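PDB 2PG0: acyl-CoA dehydrogenase from Geobacillus kaustophilus, which is an FAD-dependent oxidoreductase that probably introduces a double bond at the alpha-beta position of carrier-bound acyl chains. Local coordinates for residues A[8-13]-A[74-79]; A[80-83]-A[88-91]; A[168-173]-A[216-221]; A[258-263]-A[330-335]. All coordinates share one frame; numbering follows the deposited sequence.

Contact 1: residues A[8-13]-A[74-79]; sequences RYLREE and SVVINE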
# COMPACT_ATOMS: atom_id res chain seq x y z
N ARG A 8 0.16 -31.29 6.22
CA ARG A 8 0.40 -32.73 6.23
C ARG A 8 1.72 -33.19 6.81
O ARG A 8 1.93 -34.39 6.94
CB ARG A 8 0.26 -33.30 4.81
CG ARG A 8 -1.05 -32.98 4.13
CD ARG A 8 -1.31 -33.91 2.96
NE ARG A 8 -2.27 -33.32 2.03
CZ ARG A 8 -3.18 -34.00 1.33
NH1 ARG A 8 -3.26 -35.32 1.44
NH2 ARG A 8 -4.00 -33.35 0.51
N TYR A 9 2.63 -32.28 7.14
CA TYR A 9 3.95 -32.70 7.62
C TYR A 9 3.98 -33.05 9.11
O TYR A 9 4.96 -33.63 9.58
CB TYR A 9 5.06 -31.71 7.24
CG TYR A 9 4.87 -30.31 7.79
CD1 TYR A 9 5.36 -29.97 9.05
CD2 TYR A 9 4.23 -29.32 7.04
CE1 TYR A 9 5.19 -28.69 9.56
CE2 TYR A 9 4.06 -28.03 7.54
CZ TYR A 9 4.55 -27.72 8.80
OH TYR A 9 4.38 -26.45 9.32
N LEU A 10 2.93 -32.69 9.84
CA LEU A 10 2.86 -33.00 11.27
C LEU A 10 1.98 -34.20 11.53
O LEU A 10 0.81 -34.24 11.11
CB LEU A 10 2.35 -31.80 12.08
CG LEU A 10 3.16 -30.50 12.05
CD1 LEU A 10 2.40 -29.39 12.76
CD2 LEU A 10 4.57 -30.66 12.64
N ARG A 11 2.53 -35.20 12.22
CA ARG A 11 1.72 -36.31 12.71
C ARG A 11 1.61 -36.27 14.23
O ARG A 11 2.19 -35.39 14.88
CB ARG A 11 2.24 -37.65 12.19
CG ARG A 11 3.70 -37.94 12.48
CD ARG A 11 4.17 -39.13 11.63
NE ARG A 11 4.35 -38.74 10.24
CZ ARG A 11 5.52 -38.43 9.69
NH1 ARG A 11 6.64 -38.47 10.40
NH2 ARG A 11 5.58 -38.08 8.41
N GLU A 12 0.87 -37.21 14.80
CA GLU A 12 0.65 -37.24 16.25
C GLU A 12 1.95 -37.12 17.06
O GLU A 12 1.99 -36.39 18.05
CB GLU A 12 -0.16 -38.47 16.67
CG GLU A 12 -0.80 -38.37 18.06
CD GLU A 12 -1.66 -37.12 18.27
OE1 GLU A 12 -2.33 -36.67 17.31
OE2 GLU A 12 -1.67 -36.58 19.40
N GLU A 13 3.01 -37.82 16.64
CA GLU A 13 4.31 -37.75 17.33
C GLU A 13 4.88 -36.32 17.43
O GLU A 13 5.50 -35.96 18.43
CB GLU A 13 5.33 -38.71 16.69
CG GLU A 13 5.93 -38.22 15.38
CD GLU A 13 6.72 -39.29 14.65
OE1 GLU A 13 7.97 -39.21 14.67
OE2 GLU A 13 6.09 -40.20 14.07
N SER A 74 12.30 -30.04 13.54
CA SER A 74 12.98 -28.73 13.52
C SER A 74 11.99 -27.58 13.37
O SER A 74 12.16 -26.53 13.99
CB SER A 74 14.04 -28.67 12.42
OG SER A 74 15.22 -29.33 12.84
N VAL A 75 10.96 -27.78 12.55
CA VAL A 75 9.89 -26.79 12.40
C VAL A 75 9.25 -26.52 13.76
O VAL A 75 9.10 -25.36 14.17
CB VAL A 75 8.82 -27.24 11.38
CG1 VAL A 75 7.65 -26.24 11.33
CG2 VAL A 75 9.45 -27.40 10.00
N VAL A 76 8.90 -27.58 14.48
CA VAL A 76 8.30 -27.45 15.81
C VAL A 76 9.22 -26.68 16.76
O VAL A 76 8.78 -25.74 17.44
CB VAL A 76 7.92 -28.82 16.41
CG1 VAL A 76 7.54 -28.67 17.89
CG2 VAL A 76 6.76 -29.43 15.62
N ILE A 77 10.49 -27.08 16.82
CA ILE A 77 11.45 -26.44 17.71
C ILE A 77 11.54 -24.94 17.42
O ILE A 77 11.40 -24.11 18.33
CB ILE A 77 12.85 -27.12 17.64
CG1 ILE A 77 12.81 -28.48 18.34
CG2 ILE A 77 13.93 -26.24 18.30
CD1 ILE A 77 14.00 -29.38 18.02
N ASN A 78 11.74 -24.60 16.15
CA ASN A 78 11.92 -23.19 15.81
C ASN A 78 10.67 -22.34 16.03
O ASN A 78 10.78 -21.19 16.46
CB ASN A 78 12.46 -23.06 14.39
CG ASN A 78 13.81 -23.74 14.24
OD1 ASN A 78 14.54 -23.94 15.22
ND2 ASN A 78 14.14 -24.12 13.02
N GLU A 79 9.50 -22.93 15.77
CA GLU A 79 8.23 -22.23 16.03
C GLU A 79 8.07 -21.96 17.52
O GLU A 79 7.78 -20.83 17.94
CB GLU A 79 7.04 -23.04 15.52
CG GLU A 79 6.84 -22.96 14.02
CD GLU A 79 5.64 -23.75 13.54
OE1 GLU A 79 4.97 -24.43 14.36
OE2 GLU A 79 5.37 -23.70 12.32
O HOH W 1 3.96 -26.09 12.11
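The phenol end of Y9 and the CG1 methyl of V75 approach from opposite directions, with Y9 OH 3.8 Å and Y9 CE1 3.9 Å from V75 CG1. The methyl meets the ring obliquely. A second apolar touch lies beside it, where L10 CD2 rests 3.9 Å from V76 CG2. The polar part runs through one water, which donates to Y9 OH at 2.8 Å and to E79 OE2, also at 2.8 Å, bridging a gap that the two side chains do not close directly. The ring and the carboxylate are turned 68° apart.

The second shell holds both ends of this bridge. Y9 OH also hydrogen-bonds D306, while the carboxylate of E79 forms salt bridges with R18 through OE1 and with R302 through OE2. With chi2 at -179° E79 is stretched out beyond CG, which carries its charge from helix 71-84 across to these partners. R18 further packs against L10 and V76, and R302 against Y9. What results is a water-bridged set of polar contacts where the helical N-terminal domain, with the chain leading into helix 12-28 and helix 71-84, meets helix 285-313 of the C-terminal domain, as in the acyl-CoA dehydrogenase fold.

Contact 2: residues A[80-83]-A[88-91]; sequences ELEK and LVGI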
# COMPACT_ATOMS: atom_id res chain seq x y z
N GLU A 80 8.27 -23.00 18.32
CA GLU A 80 8.11 -22.87 19.77
C GLU A 80 9.12 -21.89 20.40
O GLU A 80 8.78 -21.16 21.33
CB GLU A 80 8.13 -24.24 20.46
CG GLU A 80 6.90 -25.11 20.15
CD GLU A 80 5.56 -24.42 20.41
OE1 GLU A 80 5.40 -23.84 21.50
OE2 GLU A 80 4.67 -24.47 19.54
N LEU A 81 10.34 -21.87 19.88
CA LEU A 81 11.34 -20.93 20.36
C LEU A 81 10.98 -19.48 20.00
O LEU A 81 11.18 -18.57 20.80
CB LEU A 81 12.73 -21.29 19.83
CG LEU A 81 13.42 -22.49 20.48
CD1 LEU A 81 14.68 -22.84 19.71
CD2 LEU A 81 13.74 -22.25 21.96
N GLU A 82 10.44 -19.27 18.80
CA GLU A 82 10.00 -17.93 18.39
C GLU A 82 8.83 -17.46 19.25
O GLU A 82 8.73 -16.28 19.58
CB GLU A 82 9.64 -17.88 16.90
CG GLU A 82 9.33 -16.46 16.36
CD GLU A 82 10.53 -15.50 16.43
OE1 GLU A 82 11.70 -15.95 16.32
OE2 GLU A 82 10.31 -14.28 16.58
N LYS A 83 7.96 -18.39 19.64
CA LYS A 83 6.87 -18.07 20.56
C LYS A 83 7.39 -17.47 21.86
O LYS A 83 6.73 -16.63 22.47
CB LYS A 83 5.98 -19.29 20.80
CG LYS A 83 5.11 -19.62 19.59
CD LYS A 83 4.28 -20.86 19.81
CE LYS A 83 3.67 -21.35 18.50
NZ LYS A 83 2.80 -22.54 18.74
N LEU A 88 16.11 -16.20 20.47
CA LEU A 88 16.40 -17.63 20.46
C LEU A 88 16.77 -18.20 19.08
O LEU A 88 16.97 -19.42 18.94
CB LEU A 88 15.24 -18.40 21.09
CG LEU A 88 15.27 -18.29 22.62
CD1 LEU A 88 13.89 -18.56 23.19
CD2 LEU A 88 16.32 -19.23 23.25
N VAL A 89 16.88 -17.32 18.08
CA VAL A 89 17.20 -17.74 16.70
C VAL A 89 18.53 -18.47 16.57
O VAL A 89 18.74 -19.20 15.60
CB VAL A 89 17.20 -16.56 15.69
CG1 VAL A 89 15.77 -16.05 15.47
CG2 VAL A 89 18.17 -15.44 16.12
N GLY A 90 19.43 -18.25 17.53
CA GLY A 90 20.74 -18.91 17.54
C GLY A 90 20.65 -20.42 17.64
O GLY A 90 21.54 -21.13 17.16
N ILE A 91 19.57 -20.91 18.25
CA ILE A 91 19.35 -22.36 18.34
C ILE A 91 18.99 -22.95 16.98
O ILE A 91 19.61 -23.94 16.56
CB ILE A 91 18.30 -22.72 19.41
CG1 ILE A 91 18.86 -22.40 20.79
CG2 ILE A 91 17.92 -24.21 19.30
CD1 ILE A 91 17.84 -22.23 21.86
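The carboxylate of E82 lies alongside V89, both side chains pointing the same way, and its OE1 stands 4.2 Å from V89 CG1. The other oxygen, OE2, hydrogen-bonds S86 in the short connection between the segments. A second carboxylate, that of E80, belongs to another side of the helix: K83 NZ meets its OE2 on the syn side, 28° out of the carboxylate plane, in a salt bridge of 2.8 Å, while R18 and R22 give E80 further ionic partners. The motif is a pair of consecutive helices, 71-84 and 89-105, joined by a short connection within the helical N-terminal domain.

L81 is the main apolar link between them. It crosses both L88 and I91 at about a right angle. Its CD1 presses on I91, 3.5 Å from I91 CG2, whereas CD2 lies mainly against L88, 3.9 Å from L88 CD1, and also near I91 CD1. F21 and L25 of helix 12-28 also pack against L81, and F46 of helix 44-52 touches both L88 and I91. An alanine in place of L81 would take away both methyl branches and would probably open a gap between the helices, with I91 and L88 left to shift in the core. The side chain of V89 lies about 7 Å from the bound FAD. The first turn of helix 89-105 is closed by a hydrogen bond from I91 N to L88 O, at 3.1 Å, and L88 CD1 reaches over to lie 3.6 Å from the carbonyl oxygen of L81.

Contact 3: residues A[168-173]-A[216-221]; sequences DLIVVA and AELFFQ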
# COMPACT_ATOMS: atom_id res chain seq x y z
N ASP A 168 31.77 -22.02 19.44
CA ASP A 168 33.02 -22.76 19.63
C ASP A 168 33.55 -23.27 18.30
O ASP A 168 34.74 -23.59 18.17
CB ASP A 168 32.78 -23.94 20.57
CG ASP A 168 32.08 -23.53 21.84
OD1 ASP A 168 32.72 -22.86 22.68
OD2 ASP A 168 30.88 -23.88 22.00
N LEU A 169 32.65 -23.40 17.33
CA LEU A 169 32.97 -23.81 15.97
C LEU A 169 32.35 -22.79 15.02
O LEU A 169 31.15 -22.58 15.04
CB LEU A 169 32.35 -25.18 15.66
CG LEU A 169 32.87 -26.47 16.29
CD1 LEU A 169 32.17 -27.64 15.63
CD2 LEU A 169 34.38 -26.61 16.13
N ILE A 170 33.18 -22.16 14.20
CA ILE A 170 32.65 -21.17 13.25
C ILE A 170 32.97 -21.60 11.82
O ILE A 170 34.14 -21.78 11.47
CB ILE A 170 33.17 -19.72 13.55
CG1 ILE A 170 32.91 -19.31 15.01
CG2 ILE A 170 32.53 -18.70 12.62
CD1 ILE A 170 34.02 -19.71 16.00
N VAL A 171 31.93 -21.80 11.01
CA VAL A 171 32.12 -22.07 9.58
C VAL A 171 32.41 -20.74 8.87
O VAL A 171 31.53 -19.87 8.78
CB VAL A 171 30.91 -22.79 8.96
CG1 VAL A 171 31.11 -22.99 7.46
CG2 VAL A 171 30.66 -24.15 9.67
N VAL A 172 33.64 -20.57 8.40
CA VAL A 172 34.10 -19.29 7.84
C VAL A 172 34.27 -19.35 6.32
O VAL A 172 35.00 -20.20 5.80
CB VAL A 172 35.41 -18.80 8.52
CG1 VAL A 172 35.86 -17.45 7.94
CG2 VAL A 172 35.22 -18.69 10.03
N ALA A 173 33.60 -18.44 5.61
CA ALA A 173 33.78 -18.30 4.16
C ALA A 173 34.97 -17.38 3.91
O ALA A 173 35.00 -16.24 4.37
CB ALA A 173 32.51 -17.75 3.50
N ALA A 216 28.09 -10.54 17.15
CA ALA A 216 29.42 -9.94 17.27
C ALA A 216 30.21 -10.00 15.98
O ALA A 216 29.91 -10.78 15.07
CB ALA A 216 30.21 -10.61 18.41
N GLU A 217 31.24 -9.16 15.91
CA GLU A 217 32.20 -9.21 14.82
C GLU A 217 33.30 -10.21 15.18
O GLU A 217 33.58 -10.42 16.37
CB GLU A 217 32.82 -7.84 14.55
CG GLU A 217 31.82 -6.79 14.08
CD GLU A 217 32.50 -5.56 13.51
OE1 GLU A 217 33.07 -4.77 14.29
OE2 GLU A 217 32.45 -5.38 12.27
N LEU A 218 33.90 -10.81 14.16
CA LEU A 218 35.02 -11.74 14.34
C LEU A 218 36.23 -11.20 13.61
O LEU A 218 36.10 -10.66 12.51
CB LEU A 218 34.67 -13.13 13.80
CG LEU A 218 33.43 -13.83 14.38
CD1 LEU A 218 33.17 -15.15 13.67
CD2 LEU A 218 33.54 -14.05 15.89
N PHE A 219 37.40 -11.35 14.22
CA PHE A 219 38.64 -10.82 13.67
C PHE A 219 39.67 -11.93 13.50
O PHE A 219 39.89 -12.73 14.42
CB PHE A 219 39.19 -9.71 14.56
CG PHE A 219 38.23 -8.57 14.76
CD1 PHE A 219 38.13 -7.55 13.82
CD2 PHE A 219 37.43 -8.51 15.90
CE1 PHE A 219 37.23 -6.49 14.00
CE2 PHE A 219 36.53 -7.45 16.10
CZ PHE A 219 36.43 -6.44 15.14
N PHE A 220 40.27 -11.98 12.32
CA PHE A 220 41.31 -12.96 12.02
C PHE A 220 42.55 -12.18 11.63
O PHE A 220 42.61 -11.57 10.56
CB PHE A 220 40.86 -13.90 10.89
CG PHE A 220 39.54 -14.59 11.16
CD1 PHE A 220 39.48 -15.74 11.94
CD2 PHE A 220 38.36 -14.09 10.62
CE1 PHE A 220 38.26 -16.38 12.19
CE2 PHE A 220 37.13 -14.71 10.86
CZ PHE A 220 37.08 -15.86 11.65
N GLN A 221 43.53 -12.17 12.54
CA GLN A 221 44.82 -11.54 12.31
C GLN A 221 45.88 -12.63 12.32
O GLN A 221 46.32 -13.09 13.38
CB GLN A 221 45.08 -10.46 13.38
CG GLN A 221 44.09 -9.28 13.29
CD GLN A 221 44.05 -8.39 14.53
OE1 GLN A 221 42.99 -8.22 15.14
NE2 GLN A 221 45.20 -7.81 14.89
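Apolar contacts carry this meeting, and there are two of them. I170 CG2 touches L218 CD1 at 3.8 Å, the two side chains passing each other at a slant. Two residues further along each strand, V172 CG2 comes from the opposite direction onto F220 CZ, again at 3.8 Å, with the methyl oblique to the ring. L218 reaches across because its CD1 branch continues extended from the backbone (chi2 176°), making that methyl the leading point. The side chain of I170 lies about 8 Å from the bound FAD.

Ring packing adds to this: F220 also meets the ring of F199, their planes only about 10° apart, and F199 touches I170 and L218 as well.

Hydrogen bonding does not join the segments. With the CA atoms of I170 and L218 9.8 Å apart, this is the separation of two facing sheets, as in the beta sandwich of the middle domain in this family. I170 instead pairs through its backbone with V192, and L169 with A126.

Strand 169-175 lies between 125-128, parallel to it, and the antiparallel 187-193 in one sheet. Strand 216-220 runs between 151-161 and 199-201 in the other.

Contact 4: residues A[258-263]-A[330-335]; sequences TAAEVM and TEMAKR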
# COMPACT_ATOMS: atom_id res chain seq x y z
N THR A 258 5.58 -17.30 12.45
CA THR A 258 5.25 -17.46 13.87
C THR A 258 5.18 -16.13 14.62
O THR A 258 4.28 -15.92 15.44
CB THR A 258 6.26 -18.40 14.56
OG1 THR A 258 6.32 -19.63 13.85
CG2 THR A 258 5.82 -18.68 15.99
N ALA A 259 6.12 -15.23 14.34
CA ALA A 259 6.15 -13.91 14.98
C ALA A 259 4.87 -13.13 14.67
O ALA A 259 4.27 -12.53 15.56
CB ALA A 259 7.38 -13.12 14.54
N ALA A 260 4.44 -13.17 13.40
CA ALA A 260 3.19 -12.53 12.97
C ALA A 260 1.98 -13.10 13.72
O ALA A 260 1.13 -12.36 14.21
CB ALA A 260 3.00 -12.69 11.46
N GLU A 261 1.92 -14.43 13.80
CA GLU A 261 0.85 -15.15 14.53
C GLU A 261 0.80 -14.75 16.00
O GLU A 261 -0.28 -14.51 16.56
CB GLU A 261 1.01 -16.67 14.35
CG GLU A 261 0.59 -17.16 12.96
CD GLU A 261 1.16 -18.53 12.58
OE1 GLU A 261 1.95 -19.12 13.35
OE2 GLU A 261 0.81 -19.02 11.49
N VAL A 262 1.97 -14.67 16.63
CA VAL A 262 2.10 -14.21 18.03
C VAL A 262 1.61 -12.78 18.19
O VAL A 262 0.84 -12.48 19.10
CB VAL A 262 3.57 -14.34 18.56
CG1 VAL A 262 3.74 -13.65 19.92
CG2 VAL A 262 3.97 -15.82 18.66
N MET A 263 2.08 -11.89 17.31
CA MET A 263 1.71 -10.48 17.40
C MET A 263 0.21 -10.25 17.17
O MET A 263 -0.40 -9.39 17.82
CB MET A 263 2.58 -9.64 16.44
CG MET A 263 3.99 -9.41 16.97
SD MET A 263 5.05 -8.31 15.96
CE MET A 263 5.32 -9.37 14.54
N THR A 330 8.24 -11.97 5.74
CA THR A 330 8.93 -10.98 6.58
C THR A 330 8.29 -9.59 6.45
O THR A 330 8.07 -8.92 7.46
CB THR A 330 10.46 -10.96 6.37
OG1 THR A 330 10.79 -10.66 5.01
CG2 THR A 330 11.09 -12.29 6.81
N GLU A 331 7.99 -9.15 5.22
CA GLU A 331 7.28 -7.87 5.03
C GLU A 331 5.91 -7.89 5.69
O GLU A 331 5.51 -6.91 6.30
CB GLU A 331 7.16 -7.49 3.56
CG GLU A 331 8.48 -7.14 2.87
CD GLU A 331 9.28 -6.01 3.55
OE1 GLU A 331 8.69 -5.15 4.24
OE2 GLU A 331 10.51 -5.98 3.37
N MET A 332 5.20 -9.01 5.56
CA MET A 332 3.87 -9.17 6.15
C MET A 332 3.94 -9.07 7.68
O MET A 332 3.11 -8.42 8.30
CB MET A 332 3.28 -10.52 5.76
CG MET A 332 1.79 -10.62 5.91
SD MET A 332 1.34 -12.35 5.99
CE MET A 332 1.92 -12.70 7.67
N ALA A 333 4.97 -9.68 8.27
CA ALA A 333 5.14 -9.66 9.72
C ALA A 333 5.48 -8.25 10.19
O ALA A 333 5.04 -7.82 11.26
CB ALA A 333 6.18 -10.67 10.14
N LYS A 334 6.25 -7.51 9.39
CA LYS A 334 6.54 -6.10 9.67
C LYS A 334 5.27 -5.26 9.69
O LYS A 334 5.09 -4.42 10.57
CB LYS A 334 7.57 -5.55 8.67
CG LYS A 334 9.01 -5.97 8.98
CD LYS A 334 9.94 -5.80 7.78
CE LYS A 334 10.12 -4.35 7.37
NZ LYS A 334 10.87 -4.27 6.06
N ARG A 335 4.36 -5.53 8.74
CA ARG A 335 3.10 -4.81 8.67
C ARG A 335 2.22 -5.15 9.86
O ARG A 335 1.58 -4.29 10.44
CB ARG A 335 2.36 -5.13 7.36
CG ARG A 335 3.02 -4.55 6.12
CD ARG A 335 2.04 -4.54 4.94
NE ARG A 335 1.58 -5.88 4.59
CZ ARG A 335 2.27 -6.76 3.86
NH1 ARG A 335 3.47 -6.46 3.40
NH2 ARG A 335 1.74 -7.95 3.59
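A260 and A333 mark the closest backbone approach, with their CA atoms 4.8 Å apart. The segments 258-263 and 330-335 run nearly parallel, 19° between their N-to-C directions, and their axes come within 8.9 Å. They belong to helices 237-273 and 319-343 of the C-terminal helical bundle that characterises the acyl-CoA dehydrogenase fold.

Side chains this small suit such spacing. A260 points its methyl at the other helix and meets A333 CB, which projects to the side, at 4.0 Å. M332 adds a third carbon: its CG is anti to the backbone N (chi1 -161°), and a bend at chi3 turns the terminal methyl back until CE lies 3.9 Å from A260 CB. A260 CB thus touches two carbons of the other helix, A333 CB and M332 CE, that reach it from directions roughly at right angles. No hydrogen bond crosses the interface.

Charged groups sit around the apolar strip. K334 NZ forms a salt bridge with E331 OE1 at 3.0 Å within its own helix, while E261 pairs with R302 and R335 with E297, both partners on helix 285-313. M332 in turn packs on E297 and I298 of that helix, and M263 on I355 and R358 of helix 354-361. From helix 237-273, M263 bends at its thioether and places CE 3.6 Å from the carbonyl oxygen of A333.

In the fold
Along the chain the contacts come in series, from the N-terminal domain through the middle domain to the C-terminal domain. Contacts 1 and 2 share helix 71-84, with centres about 14 Å apart. The centre of contact 4 lies about 20 Å from that of contact 1 and about 15 Å from that of contact 2, yet it touches both: E79 CG packs 3.4 Å from T258 OG1, and E82 OE2 3.8 Å from A259 CB. Helix 71-84 is thereby seated against helix 237-273, joining the two helical domains into one body. Contact 3 stands apart in the beta domain, its centre about 22 Å from that of contact 2 and more than 30 Å from the others. Contacts 2 and 3 both approach the bound FAD.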